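Local coordinates for protein aminoacyltransferase FemA (Staphylococcus aureus, PDB 1LRZ) that adds the second and third glycines to the pentaglycine interpeptide bridge of staphylococcal peptidoglycan, using glycyl-tRNA as the donor, at residues R194-S197 with E198-P202. Residues are numbered along the deposited sequence; the frame is centred on the assembly and turned at random.
Sequences RFLS and EEELP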
loop_
_atom_site.group_PDB
_atom_site.type_symbol
_atom_site.label_atom_id
_atom_site.label_comp_id
_atom_site.label_asym_id
_atom_site.label_seq_id
_atom_site.Cartn_x
_atom_site.Cartn_y
_atom_site.Cartn_z
ATOM N N ARG A 194 -7.383 -2.579 -15.095
ATOM C CA ARG A 194 -6.771 -3.825 -15.530
ATOM C C ARG A 194 -5.435 -3.925 -14.822
ATOM O O ARG A 194 -4.933 -2.929 -14.283
ATOM C CB ARG A 194 -6.573 -3.865 -17.054
ATOM C CG ARG A 194 -5.561 -2.887 -17.647
ATOM C CD ARG A 194 -5.748 -2.862 -19.169
ATOM N NE ARG A 194 -4.855 -1.952 -19.880
ATOM C CZ ARG A 194 -3.588 -2.226 -20.163
ATOM N NH1 ARG A 194 -2.844 -1.339 -20.811
ATOM N NH2 ARG A 194 -3.067 -3.390 -19.800
ATOM N N PHE A 195 -4.859 -5.118 -14.814
ATOM C CA PHE A 195 -3.584 -5.312 -14.156
ATOM C C PHE A 195 -2.472 -5.473 -15.175
ATOM O O PHE A 195 -2.538 -6.328 -16.060
ATOM C CB PHE A 195 -3.666 -6.525 -13.235
ATOM C CG PHE A 195 -4.738 -6.406 -12.193
ATOM C CD1 PHE A 195 -5.986 -6.991 -12.393
ATOM C CD2 PHE A 195 -4.507 -5.692 -11.018
ATOM C CE1 PHE A 195 -6.996 -6.866 -11.436
ATOM C CE2 PHE A 195 -5.508 -5.559 -10.055
ATOM C CZ PHE A 195 -6.755 -6.149 -10.264
ATOM N N LEU A 196 -1.451 -4.638 -15.028
ATOM C CA LEU A 196 -0.311 -4.613 -15.927
ATOM C C LEU A 196 0.719 -5.708 -15.681
ATOM O O LEU A 196 0.992 -6.079 -14.533
ATOM C CB LEU A 196 0.383 -3.251 -15.834
ATOM C CG LEU A 196 -0.483 -2.010 -16.062
ATOM C CD1 LEU A 196 0.395 -0.756 -16.008
ATOM C CD2 LEU A 196 -1.172 -2.110 -17.411
ATOM N N SER A 197 1.289 -6.210 -16.776
ATOM C CA SER A 197 2.322 -7.243 -16.719
ATOM C C SER A 197 3.634 -6.489 -16.869
ATOM O O SER A 197 3.635 -5.270 -17.045
ATOM C CB SER A 197 2.184 -8.234 -17.879
ATOM O OG SER A 197 0.836 -8.640 -18.067
ATOM N N GLU A 198 4.744 -7.213 -16.826
ATOM C CA GLU A 198 6.059 -6.606 -16.949
ATOM C C GLU A 198 6.251 -5.761 -18.206
ATOM O O GLU A 198 6.808 -4.660 -18.142
ATOM C CB GLU A 198 7.131 -7.703 -16.893
ATOM C CG GLU A 198 8.554 -7.199 -17.014
ATOM C CD GLU A 198 9.066 -7.156 -18.454
ATOM O OE1 GLU A 198 8.303 -7.506 -19.385
ATOM O OE2 GLU A 198 10.241 -6.774 -18.656
ATOM N N GLU A 199 5.790 -6.259 -19.351
ATOM C CA GLU A 199 5.978 -5.515 -20.592
ATOM C C GLU A 199 5.254 -4.173 -20.629
ATOM O O GLU A 199 5.578 -3.321 -21.452
ATOM C CB GLU A 199 5.589 -6.367 -21.815
ATOM C CG GLU A 199 4.104 -6.492 -22.118
ATOM C CD GLU A 199 3.346 -7.296 -21.082
ATOM O OE1 GLU A 199 3.996 -7.906 -20.203
ATOM O OE2 GLU A 199 2.097 -7.323 -21.156
ATOM N N GLU A 200 4.289 -3.965 -19.738
ATOM C CA GLU A 200 3.575 -2.688 -19.718
ATOM C C GLU A 200 3.967 -1.849 -18.513
ATOM O O GLU A 200 3.353 -0.813 -18.239
ATOM C CB GLU A 200 2.068 -2.909 -19.700
ATOM C CG GLU A 200 1.580 -3.849 -20.773
ATOM C CD GLU A 200 0.077 -3.857 -20.876
ATOM O OE1 GLU A 200 -0.472 -2.945 -21.529
ATOM O OE2 GLU A 200 -0.553 -4.765 -20.295
ATOM N N LEU A 201 4.994 -2.298 -17.799
ATOM C CA LEU A 201 5.461 -1.587 -16.619
ATOM C C LEU A 201 5.751 -0.113 -16.919
ATOM O O LEU A 201 5.585 0.743 -16.052
ATOM C CB LEU A 201 6.696 -2.287 -16.041
ATOM C CG LEU A 201 7.066 -1.948 -14.591
ATOM C CD1 LEU A 201 5.837 -2.029 -13.688
ATOM C CD2 LEU A 201 8.145 -2.909 -14.122
ATOM N N PRO A 202 6.188 0.205 -18.150
ATOM C CA PRO A 202 6.455 1.621 -18.436
ATOM C C PRO A 202 5.217 2.526 -18.347
ATOM O O PRO A 202 5.348 3.733 -18.118
ATOM C CB PRO A 202 7.081 1.592 -19.836
ATOM C CG PRO A 202 6.607 0.280 -20.421
ATOM C CD PRO A 202 6.679 -0.654 -19.241
#
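R194 and E200 form an end-on, bidentate salt bridge across the strand-to-helix turn that carries the chain from the edge strand 192-195, through a short 3-10 segment, into helix 201-207. NH1 of R194 meets OE1 of E200 at 3.0 Å, and NH2 of R194 meets OE2 of E200 at 2.9 Å, each oxygen on its syn side. The planes of the two groups are tilted 22° apart. Both oxygens lie near the guanidinium plane, whereas the nitrogens come in from out of the carboxylate plane; two bonds, one to each oxygen, limit the rotation of the carboxylate. Reach explains the choice of residues: the arginine runs extended from CG to NE, after CG has turned in between its own N and carbonyl carbon (chi1 67°), while the glutamate, straight at chi2 (-170°), crosses it at about a right angle. NE of R194 is paired in turn with E310, so two carboxylates share the guanidinium, which probably favours its positive charge.

L196 lies against E200. Its CD2 is 4.0 Å from both CB and OE2 of E200, giving the acid an apolar flank, and its CD1 approaches the backbone O of E200; the same side chain also packs on L240 of the neighbouring strand and I203 of the helix, a fitting task for a buried branched leucine. L201, likewise buried, turns to Y225 and L229 of helix 222-232.

At the bend, the small side chain of S197 adds little bulk where E199 curls back. The carboxylate of E199 comes tightly beside CB of S197, an approach whose detail is doubtful and which is not a hydrogen bond. The turn is closed by the backbone: N of E200 donates to O of S197 at 3.1 Å.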